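Side-chain contacts in mRNA export protein (Chaetomium thermophilum, PDB 4WPM), which probably helps export mRNA from the nucleus to the cytoplasm, the present chain being its RNA recognition motif domain: residues I22-L27 with R41-F46; D45-K50 with L92-T97; E53-G58 with Q77-L82. One frame throughout, in Å; residues are numbered along the deposited sequence.

Interaction 1: I22-L27 with R41-F46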
loop_
_atom_site.group_PDB
_atom_site.type_symbol
_atom_site.label_atom_id
_atom_site.label_comp_id
_atom_site.label_asym_id
_atom_site.label_seq_id
_atom_site.Cartn_x
_atom_site.Cartn_y
_atom_site.Cartn_z
ATOM N N ILE A 22 -7.065 9.106 6.691
ATOM C CA ILE A 22 -7.536 7.759 6.387
ATOM C C ILE A 22 -6.752 7.166 5.221
ATOM O O ILE A 22 -6.543 7.827 4.204
ATOM C CB ILE A 22 -9.043 7.751 6.043
ATOM C CG1 ILE A 22 -9.868 8.311 7.205
ATOM C CG2 ILE A 22 -9.510 6.343 5.674
ATOM C CD1 ILE A 22 -9.803 7.487 8.480
ATOM N N LYS A 23 -6.327 5.916 5.382
ATOM C CA LYS A 23 -5.658 5.175 4.318
ATOM C C LYS A 23 -6.573 4.079 3.784
ATOM O O LYS A 23 -7.140 3.303 4.555
ATOM C CB LYS A 23 -4.350 4.569 4.830
ATOM C CG LYS A 23 -3.294 5.604 5.194
ATOM C CD LYS A 23 -1.979 4.968 5.647
ATOM C CE LYS A 23 -1.342 4.088 4.581
ATOM N NZ LYS A 23 -0.047 3.519 5.048
ATOM N N ILE A 24 -6.709 4.024 2.462
ATOM C CA ILE A 24 -7.556 3.032 1.805
ATOM C C ILE A 24 -6.739 2.160 0.858
ATOM O O ILE A 24 -5.996 2.669 0.018
ATOM C CB ILE A 24 -8.698 3.701 1.014
ATOM C CG1 ILE A 24 -9.530 4.601 1.931
ATOM C CG2 ILE A 24 -9.583 2.648 0.350
ATOM C CD1 ILE A 24 -10.513 5.488 1.196
ATOM N N LEU A 25 -6.894 0.848 1.001
ATOM C CA LEU A 25 -6.181 -0.124 0.181
ATOM C C LEU A 25 -7.163 -0.987 -0.604
ATOM O O LEU A 25 -8.222 -1.346 -0.089
ATOM C CB LEU A 25 -5.292 -1.005 1.060
ATOM C CG LEU A 25 -4.280 -1.919 0.369
ATOM C CD1 LEU A 25 -3.291 -1.130 -0.479
ATOM C CD2 LEU A 25 -3.553 -2.752 1.412
ATOM N N GLY A 26 -6.809 -1.316 -1.844
ATOM C CA GLY A 26 -7.602 -2.225 -2.657
ATOM C C GLY A 26 -8.173 -1.615 -3.925
ATOM O O GLY A 26 -8.814 -2.311 -4.713
ATOM N N LEU A 27 -7.949 -0.320 -4.129
ATOM C CA LEU A 27 -8.457 0.353 -5.321
ATOM C C LEU A 27 -7.739 -0.145 -6.570
ATOM O O LEU A 27 -8.332 -0.235 -7.643
ATOM C CB LEU A 27 -8.302 1.872 -5.199
ATOM C CG LEU A 27 -8.869 2.692 -6.361
ATOM C CD1 LEU A 27 -10.378 2.514 -6.476
ATOM C CD2 LEU A 27 -8.517 4.163 -6.211
ATOM N N ARG A 41 -12.173 9.296 -8.060
ATOM C CA ARG A 41 -13.451 9.992 -7.967
ATOM C C ARG A 41 -14.615 9.027 -7.766
ATOM O O ARG A 41 -15.497 9.272 -6.944
ATOM C CB ARG A 41 -13.681 10.825 -9.230
ATOM C CG ARG A 41 -14.905 11.726 -9.182
ATOM C CD ARG A 41 -15.789 11.518 -10.401
ATOM N NE ARG A 41 -16.527 10.258 -10.334
ATOM C CZ ARG A 41 -17.228 9.744 -11.340
ATOM N NH1 ARG A 41 -17.291 10.374 -12.506
ATOM N NH2 ARG A 41 -17.866 8.593 -11.181
ATOM N N SER A 42 -14.615 7.933 -8.521
ATOM C CA SER A 42 -15.667 6.930 -8.407
ATOM C C SER A 42 -15.660 6.285 -7.022
ATOM O O SER A 42 -16.712 5.944 -6.481
ATOM C CB SER A 42 -15.508 5.859 -9.488
ATOM O OG SER A 42 -14.326 5.102 -9.292
ATOM N N LEU A 43 -14.468 6.124 -6.454
ATOM C CA LEU A 43 -14.325 5.560 -5.117
ATOM C C LEU A 43 -14.906 6.488 -4.056
ATOM O O LEU A 43 -15.697 6.059 -3.216
ATOM C CB LEU A 43 -12.852 5.270 -4.809
ATOM C CG LEU A 43 -12.513 4.898 -3.362
ATOM C CD1 LEU A 43 -13.159 3.575 -2.980
ATOM C CD2 LEU A 43 -11.008 4.838 -3.165
ATOM N N LEU A 44 -14.507 7.755 -4.090
ATOM C CA LEU A 44 -14.985 8.721 -3.107
ATOM C C LEU A 44 -16.491 8.893 -3.228
ATOM O O LEU A 44 -17.187 9.054 -2.228
ATOM C CB LEU A 44 -14.278 10.068 -3.274
ATOM C CG LEU A 44 -12.747 10.046 -3.228
ATOM C CD1 LEU A 44 -12.199 11.453 -3.025
ATOM C CD2 LEU A 44 -12.217 9.096 -2.161
ATOM N N ASP A 45 -16.992 8.850 -4.458
ATOM C CA ASP A 45 -18.427 8.924 -4.693
ATOM C C ASP A 45 -19.119 7.731 -4.044
ATOM O O ASP A 45 -20.177 7.872 -3.432
ATOM C CB ASP A 45 -18.729 8.964 -6.193
ATOM C CG ASP A 45 -20.211 9.072 -6.486
ATOM O OD1 ASP A 45 -20.742 10.202 -6.469
ATOM O OD2 ASP A 45 -20.847 8.026 -6.735
ATOM N N PHE A 46 -18.509 6.557 -4.176
ATOM C CA PHE A 46 -19.043 5.339 -3.578
ATOM C C PHE A 46 -19.047 5.413 -2.053
ATOM O O PHE A 46 -20.009 4.997 -1.407
ATOM C CB PHE A 46 -18.235 4.124 -4.040
ATOM C CG PHE A 46 -18.422 2.908 -3.179
ATOM C CD1 PHE A 46 -19.562 2.131 -3.290
ATOM C CD2 PHE A 46 -17.454 2.540 -2.258
ATOM C CE1 PHE A 46 -19.733 1.011 -2.500
ATOM C CE2 PHE A 46 -17.621 1.422 -1.465
ATOM C CZ PHE A 46 -18.761 0.656 -1.585
#

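Interaction 2: D45-K50 with L92-T97. With SO4 (sulfate ion), chain C.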
loop_
_atom_site.group_PDB
_atom_site.type_symbol
_atom_site.label_atom_id
_atom_site.label_comp_id
_atom_site.label_asym_id
_atom_site.label_seq_id
_atom_site.Cartn_x
_atom_site.Cartn_y
_atom_site.Cartn_z
ATOM N N ASP A 45 -16.992 8.850 -4.458
ATOM C CA ASP A 45 -18.427 8.924 -4.693
ATOM C C ASP A 45 -19.119 7.731 -4.044
ATOM O O ASP A 45 -20.177 7.872 -3.432
ATOM C CB ASP A 45 -18.729 8.964 -6.193
ATOM C CG ASP A 45 -20.211 9.072 -6.486
ATOM O OD1 ASP A 45 -20.742 10.202 -6.469
ATOM O OD2 ASP A 45 -20.847 8.026 -6.735
ATOM N N PHE A 46 -18.509 6.557 -4.176
ATOM C CA PHE A 46 -19.043 5.339 -3.578
ATOM C C PHE A 46 -19.047 5.413 -2.053
ATOM O O PHE A 46 -20.009 4.997 -1.407
ATOM C CB PHE A 46 -18.235 4.124 -4.040
ATOM C CG PHE A 46 -18.422 2.908 -3.179
ATOM C CD1 PHE A 46 -19.562 2.131 -3.290
ATOM C CD2 PHE A 46 -17.454 2.540 -2.258
ATOM C CE1 PHE A 46 -19.733 1.011 -2.500
ATOM C CE2 PHE A 46 -17.621 1.422 -1.465
ATOM C CZ PHE A 46 -18.761 0.656 -1.585
ATOM N N LEU A 47 -17.970 5.943 -1.483
ATOM C CA LEU A 47 -17.846 6.057 -0.033
ATOM C C LEU A 47 -18.892 7.000 0.552
ATOM O O LEU A 47 -19.461 6.729 1.610
ATOM C CB LEU A 47 -16.446 6.543 0.348
ATOM C CG LEU A 47 -15.285 5.586 0.064
ATOM C CD1 LEU A 47 -13.954 6.278 0.310
ATOM C CD2 LEU A 47 -15.396 4.326 0.909
ATOM N N GLU A 48 -19.139 8.108 -0.139
ATOM C CA GLU A 48 -20.120 9.087 0.312
ATOM C C GLU A 48 -21.527 8.498 0.364
ATOM O O GLU A 48 -22.263 8.711 1.328
ATOM C CB GLU A 48 -20.103 10.315 -0.603
ATOM C CG GLU A 48 -18.846 11.164 -0.473
ATOM C CD GLU A 48 -18.783 12.287 -1.493
ATOM O OE1 GLU A 48 -19.428 12.167 -2.556
ATOM O OE2 GLU A 48 -18.083 13.289 -1.232
ATOM N N ARG A 49 -21.897 7.758 -0.677
ATOM C CA ARG A 49 -23.227 7.163 -0.759
ATOM C C ARG A 49 -23.403 6.031 0.252
ATOM O O ARG A 49 -24.459 5.901 0.871
ATOM C CB ARG A 49 -23.492 6.643 -2.174
ATOM C CG ARG A 49 -23.483 7.730 -3.238
ATOM C CD ARG A 49 -23.779 7.173 -4.620
ATOM N NE ARG A 49 -22.718 6.283 -5.095
ATOM C CZ ARG A 49 -22.870 4.982 -5.349
ATOM N NH1 ARG A 49 -21.836 4.270 -5.773
ATOM N NH2 ARG A 49 -24.047 4.381 -5.193
ATOM N N LYS A 50 -22.365 5.214 0.415
ATOM C CA LYS A 50 -22.436 4.029 1.267
ATOM C C LYS A 50 -22.532 4.383 2.748
ATOM O O LYS A 50 -23.156 3.662 3.527
ATOM C CB LYS A 50 -21.225 3.126 1.026
ATOM C CG LYS A 50 -21.415 1.690 1.498
ATOM C CD LYS A 50 -22.486 0.957 0.705
ATOM C CE LYS A 50 -22.597 -0.494 1.143
ATOM N NZ LYS A 50 -23.931 -1.072 0.820
ATOM N N LEU A 92 -11.866 -3.657 0.173
ATOM C CA LEU A 92 -11.261 -2.437 0.691
ATOM C C LEU A 92 -10.772 -2.614 2.126
ATOM O O LEU A 92 -11.490 -3.149 2.973
ATOM C CB LEU A 92 -12.256 -1.275 0.626
ATOM C CG LEU A 92 -12.663 -0.750 -0.756
ATOM C CD1 LEU A 92 -13.497 0.512 -0.604
ATOM C CD2 LEU A 92 -11.457 -0.489 -1.653
ATOM N N THR A 93 -9.548 -2.164 2.385
ATOM C CA THR A 93 -9.018 -2.096 3.742
ATOM C C THR A 93 -8.901 -0.626 4.119
ATOM O O THR A 93 -8.063 0.095 3.574
ATOM C CB THR A 93 -7.643 -2.781 3.863
ATOM O OG1 THR A 93 -7.718 -4.113 3.341
ATOM C CG2 THR A 93 -7.187 -2.829 5.315
ATOM N N ILE A 94 -9.743 -0.188 5.050
ATOM C CA ILE A 94 -9.779 1.211 5.448
ATOM C C ILE A 94 -9.236 1.347 6.870
ATOM O O ILE A 94 -9.714 0.676 7.787
ATOM C CB ILE A 94 -11.217 1.767 5.371
ATOM C CG1 ILE A 94 -11.865 1.363 4.038
ATOM C CG2 ILE A 94 -11.223 3.275 5.623
ATOM C CD1 ILE A 94 -13.275 1.878 3.840
ATOM N N GLU A 95 -8.240 2.212 7.047
ATOM C CA GLU A 95 -7.579 2.378 8.342
ATOM C C GLU A 95 -7.255 3.834 8.664
ATOM O O GLU A 95 -6.967 4.632 7.772
ATOM C CB GLU A 95 -6.298 1.545 8.398
ATOM C CG GLU A 95 -6.506 0.069 8.105
ATOM C CD GLU A 95 -5.219 -0.729 8.187
ATOM O OE1 GLU A 95 -4.143 -0.158 7.908
ATOM O OE2 GLU A 95 -5.283 -1.928 8.531
ATOM N N GLU A 96 -7.309 4.167 9.951
ATOM C CA GLU A 96 -6.848 5.462 10.437
ATOM C C GLU A 96 -5.351 5.390 10.721
ATOM O O GLU A 96 -4.843 4.350 11.144
ATOM C CB GLU A 96 -7.609 5.870 11.700
ATOM C CG GLU A 96 -7.364 7.307 12.127
ATOM C CD GLU A 96 -8.035 7.648 13.443
ATOM O OE1 GLU A 96 -9.132 7.113 13.711
ATOM O OE2 GLU A 96 -7.467 8.455 14.210
ATOM N N THR A 97 -4.648 6.493 10.481
ATOM C CA THR A 97 -3.201 6.537 10.663
ATOM C C THR A 97 -2.723 7.913 11.113
ATOM O O THR A 97 -3.348 8.927 10.800
ATOM C CB THR A 97 -2.463 6.166 9.362
ATOM O OG1 THR A 97 -1.054 6.087 9.610
ATOM C CG2 THR A 97 -2.731 7.200 8.272
HETATM S S SO4 C . -0.447 3.867 12.117
HETATM O O1 SO4 C . 0.702 3.240 12.763
HETATM O O2 SO4 C . -1.677 3.284 12.644
HETATM O O3 SO4 C . -0.432 5.302 12.389
HETATM O O4 SO4 C . -0.382 3.646 10.675
#

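Interaction 3: E53-G58 with Q77-L82. With SO4 (sulfate ion), chain E.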
loop_
_atom_site.group_PDB
_atom_site.type_symbol
_atom_site.label_atom_id
_atom_site.label_comp_id
_atom_site.label_asym_id
_atom_site.label_seq_id
_atom_site.Cartn_x
_atom_site.Cartn_y
_atom_site.Cartn_z
ATOM N N GLU A 53 -24.339 9.114 5.594
ATOM C CA GLU A 53 -24.270 10.307 6.430
ATOM C C GLU A 53 -24.414 11.577 5.592
ATOM O O GLU A 53 -24.566 12.671 6.132
ATOM C CB GLU A 53 -22.935 10.333 7.182
ATOM C CG GLU A 53 -22.843 11.352 8.315
ATOM C CD GLU A 53 -21.408 11.678 8.688
ATOM O OE1 GLU A 53 -21.187 12.694 9.381
ATOM O OE2 GLU A 53 -20.499 10.919 8.291
ATOM N N LYS A 54 -24.370 11.417 4.271
ATOM C CA LYS A 54 -24.217 12.551 3.364
ATOM C C LYS A 54 -22.942 13.279 3.762
ATOM O O LYS A 54 -22.957 14.447 4.153
ATOM C CB LYS A 54 -25.442 13.472 3.374
ATOM C CG LYS A 54 -26.610 12.949 2.545
ATOM C CD LYS A 54 -26.268 12.976 1.053
ATOM C CE LYS A 54 -25.838 11.617 0.517
ATOM N NZ LYS A 54 -24.877 11.751 -0.616
ATOM N N ILE A 55 -21.841 12.547 3.658
ATOM C CA ILE A 55 -20.510 13.073 3.899
ATOM C C ILE A 55 -19.923 13.677 2.632
ATOM O O ILE A 55 -20.207 13.227 1.522
ATOM C CB ILE A 55 -19.570 11.973 4.445
ATOM C CG1 ILE A 55 -18.200 12.569 4.787
ATOM C CG2 ILE A 55 -19.423 10.836 3.436
ATOM C CD1 ILE A 55 -17.196 11.575 5.293
ATOM N N THR A 56 -19.125 14.723 2.819
ATOM C CA THR A 56 -18.410 15.369 1.730
ATOM C C THR A 56 -16.916 15.197 1.971
ATOM O O THR A 56 -16.385 15.642 2.989
ATOM C CB THR A 56 -18.757 16.863 1.611
ATOM O OG1 THR A 56 -20.168 17.047 1.794
ATOM C CG2 THR A 56 -18.348 17.394 0.244
ATOM N N LEU A 57 -16.246 14.550 1.021
ATOM C CA LEU A 57 -14.821 14.268 1.122
ATOM C C LEU A 57 -14.042 15.315 0.339
ATOM O O LEU A 57 -14.091 15.361 -0.890
ATOM C CB LEU A 57 -14.508 12.864 0.595
ATOM C CG LEU A 57 -15.109 11.694 1.381
ATOM C CD1 LEU A 57 -14.853 10.382 0.658
ATOM C CD2 LEU A 57 -14.559 11.634 2.799
ATOM N N GLY A 58 -13.316 16.155 1.071
ATOM C CA GLY A 58 -12.587 17.259 0.480
ATOM C C GLY A 58 -11.277 16.858 -0.169
ATOM O O GLY A 58 -11.211 16.748 -1.392
ATOM N N GLN A 77 -15.365 7.721 11.385
ATOM C CA GLN A 77 -16.044 6.548 11.929
ATOM C C GLN A 77 -16.941 5.873 10.895
ATOM O O GLN A 77 -16.975 4.646 10.804
ATOM C CB GLN A 77 -16.872 6.937 13.155
ATOM C CG GLN A 77 -17.320 5.754 13.997
ATOM C CD GLN A 77 -18.122 6.171 15.213
ATOM O OE1 GLN A 77 -18.224 7.357 15.527
ATOM N NE2 GLN A 77 -18.691 5.194 15.910
ATOM N N HIS A 78 -17.664 6.672 10.119
ATOM C CA HIS A 78 -18.542 6.134 9.085
ATOM C C HIS A 78 -17.737 5.489 7.962
ATOM O O HIS A 78 -18.142 4.470 7.404
ATOM C CB HIS A 78 -19.464 7.224 8.539
ATOM C CG HIS A 78 -20.360 7.824 9.578
ATOM N ND1 HIS A 78 -20.287 9.147 9.957
ATOM C CD2 HIS A 78 -21.345 7.272 10.326
ATOM C CE1 HIS A 78 -21.193 9.386 10.889
ATOM N NE2 HIS A 78 -21.848 8.266 11.132
ATOM N N LEU A 79 -16.597 6.090 7.629
ATOM C CA LEU A 79 -15.710 5.526 6.618
ATOM C C LEU A 79 -15.115 4.213 7.113
ATOM O O LEU A 79 -14.976 3.257 6.349
ATOM C CB LEU A 79 -14.590 6.509 6.266
ATOM C CG LEU A 79 -14.965 7.719 5.408
ATOM C CD1 LEU A 79 -13.819 8.715 5.376
ATOM C CD2 LEU A 79 -15.331 7.285 3.997
ATOM N N LEU A 80 -14.763 4.173 8.395
ATOM C CA LEU A 80 -14.164 2.985 8.990
ATOM C C LEU A 80 -15.133 1.801 9.014
ATOM O O LEU A 80 -14.701 0.647 8.986
ATOM C CB LEU A 80 -13.663 3.293 10.405
ATOM C CG LEU A 80 -12.355 4.086 10.500
ATOM C CD1 LEU A 80 -12.084 4.511 11.936
ATOM C CD2 LEU A 80 -11.180 3.283 9.955
ATOM N N ARG A 81 -16.434 2.076 9.074
ATOM C CA ARG A 81 -17.428 1.004 9.021
ATOM C C ARG A 81 -17.376 0.259 7.694
ATOM O O ARG A 81 -17.687 -0.930 7.630
ATOM C CB ARG A 81 -18.847 1.536 9.248
ATOM C CG ARG A 81 -19.244 1.611 10.709
ATOM C CD ARG A 81 -20.681 2.087 10.891
ATOM N NE ARG A 81 -20.971 2.403 12.288
ATOM C CZ ARG A 81 -22.187 2.645 12.770
ATOM N NH1 ARG A 81 -23.247 2.607 11.974
ATOM N NH2 ARG A 81 -22.342 2.918 14.058
ATOM N N LEU A 82 -16.984 0.962 6.638
ATOM C CA LEU A 82 -16.951 0.377 5.305
ATOM C C LEU A 82 -15.696 -0.468 5.088
ATOM O O LEU A 82 -15.473 -0.981 3.992
ATOM C CB LEU A 82 -17.041 1.471 4.241
ATOM C CG LEU A 82 -18.234 2.423 4.379
ATOM C CD1 LEU A 82 -18.199 3.484 3.291
ATOM C CD2 LEU A 82 -19.553 1.659 4.345
HETATM S S SO4 E . -18.662 1.475 14.373
HETATM O O1 SO4 E . -19.126 2.471 15.332
HETATM O O2 SO4 E . -17.972 0.397 15.077
HETATM O O3 SO4 E . -19.803 0.921 13.651
HETATM O O4 SO4 E . -17.744 2.107 13.432
#

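Interaction 1: I22-L27 with R41-F46
Leu43 projects from helix 40-51 toward strand 20-25 and the turn that follows it, where Leu27 and Ile24 receive it. Its CB already touches the partner, lying 4.1 Å from Leu27 CD1. The CD2 branch enters the angle between the two methyls of Leu27, 4.0 Å from Leu27 CD2 and 4.1 Å from Leu27 CD1, and with its other flank brushes Ile24 CG2 at 4.4 Å; the CD1 branch turns instead toward Leu92 of the neighbouring strand. Both leucines hold CG opposite the backbone N (chi1 170° in Leu43, -177° in Leu27), which turns both forks into the contact, where the two side chains meet on the slant. This is the inner layer of an RNA recognition motif: the first helix lies against the back of the antiparallel sheet, here over its central strand. Ile24 belongs to that back surface, whereas Lys23 and Leu25 leave the strand on the opposite side, where Leu25 packs on Leu80 of the second subunit. Gly26, with a positive phi, makes the turn that carries Leu27 off the strand and toward the helix. Tyr87 touches both Leu27 and Leu43, and its OH hydrogen-bonds Ser42 OG on the same helix.

Interaction 2: D45-K50 with L92-T97
Phe46 and Leu47, successive residues of helix 40-51, reach the last strand at two points. A chi1 of 162° turns the Phe46 ring away from the backbone N, and the ring atom CE2 comes to 4.3 Å from Leu92 CD1, the methyl arriving obliquely to the ring. In Leu92 that methyl is the extended branch, continuing the line of CA, CB and CG (chi2 -172°), and is therefore the one that reaches farthest toward the helix. Leu47 does the reverse: its CD1 is extended, and the bent-back CD2 makes the contact, 4.4 Å from Ile94 CD1. Ile94 presents the end of a fully stretched CG1-CD1 arm, so a long isoleucine arm meets the flank of a leucine.

The arrangement is that of an RNA recognition motif, in which the first helix packs on the back of the four-stranded core of the sheet and strand 90-97 lies beside the central strand 20-25. Leu92 and Ile94, two residues apart, both face the helix; Thr93 and Glu95 between and beyond them face the other way, where both pack on Gln77 of the second subunit.

On the outer side of the helix, Arg49 NE forms a salt bridge with Asp45 OD2 at 3.0 Å, one turn back. The bond is bent, 137° at the hydrogen, and meets the carboxylate from above its plane. The same guanidinium sets NH1 at the edge of the Phe46 ring, in the ring plane. At the far end of the strand, Thr97 OG1 donates to O4 of a sulfate ion at 2.7 Å and also bonds to the backbone N of Glu99, while the backbone N of Asn98 holds the same ion, probably a guest from the crystallisation liquor.

Interaction 3: E53-G58 with Q77-L82
The imidazole of His78 receives Glu53 on one face: Glu53 CB stands 4.0 Å above the ring plane, displaced toward the rim, in a CH-pi contact. Beyond it Glu53 CG passes 3.6 Å from His78 CE1, and the carboxylate, turned 49° from the ring, brings OE2 to ND1. Their modelled separation of 2.4 Å is very short, and Glu53 is poorly ordered, so the exact geometry here is doubtful. The two side chains run nearly at right angles, the Glu53 chain being extended. At the edge of a second flat group, the Arg81 guanidinium, lies sulfate O1, with a long, weak bond from Arg81 NH2 at 3.5 Å. Gln77 NE2 bonds the same O1 more firmly, at 2.8 Å. This ion, probably from the crystallisation liquor, is modelled too close to Arg81 for its exact position to be relied on.

Further along the helix, at Leu79, the contact turns apolar. Leu79 CD1, the extended branch of its side chain, takes Leu57 CD2 at 4.0 Å and Ile55 CD1 at 4.4 Å; the Leu57 and Leu79 side chains lie alongside each other, pointing opposite ways. Helix 73-81, the second helix of the RNA recognition motif, is thereby joined to the loop that leads from the first helix into strand 59-63. Leu47 also touches Leu79 from the first helix, and Glu48 OE2 accepts a hydrogen bond from Leu57 N, which ties the loop back to that helix.

Glu53 OE1 also lies close to the carboxylates of Asp74 and Asp75, so this corner gathers three acids. If Glu53 lies as modelled, such crowding would be expected to favour a protonated, positively charged His78, or else a proton retained among the acids, and a cationic imidazole would partly offset the repulsion.

In the fold
From the N terminus, interaction 1 closes the first loop, bringing helix 40-51 back onto the strand 20-25 it follows. Interaction 2 begins on that same helix, sharing Asp45 and Phe46, and closes a much longer loop that ends on strand 90-97. Interaction 3 is nested inside that loop, tying the segment after the first helix to helix 73-81. Interactions 1 and 2 meet again in the sheet, where their strands are antiparallel neighbours, Lys23 N pairing with Glu95 O at 2.8 Å. Interaction 3 is linked to interaction 2 through packing of Ile94 on Leu79 and of Lys50 on Leu82. Interactions 1 and 2 fasten helix 40-51 to neighbouring strands; interaction 3 brings in helix 73-81 through a loop.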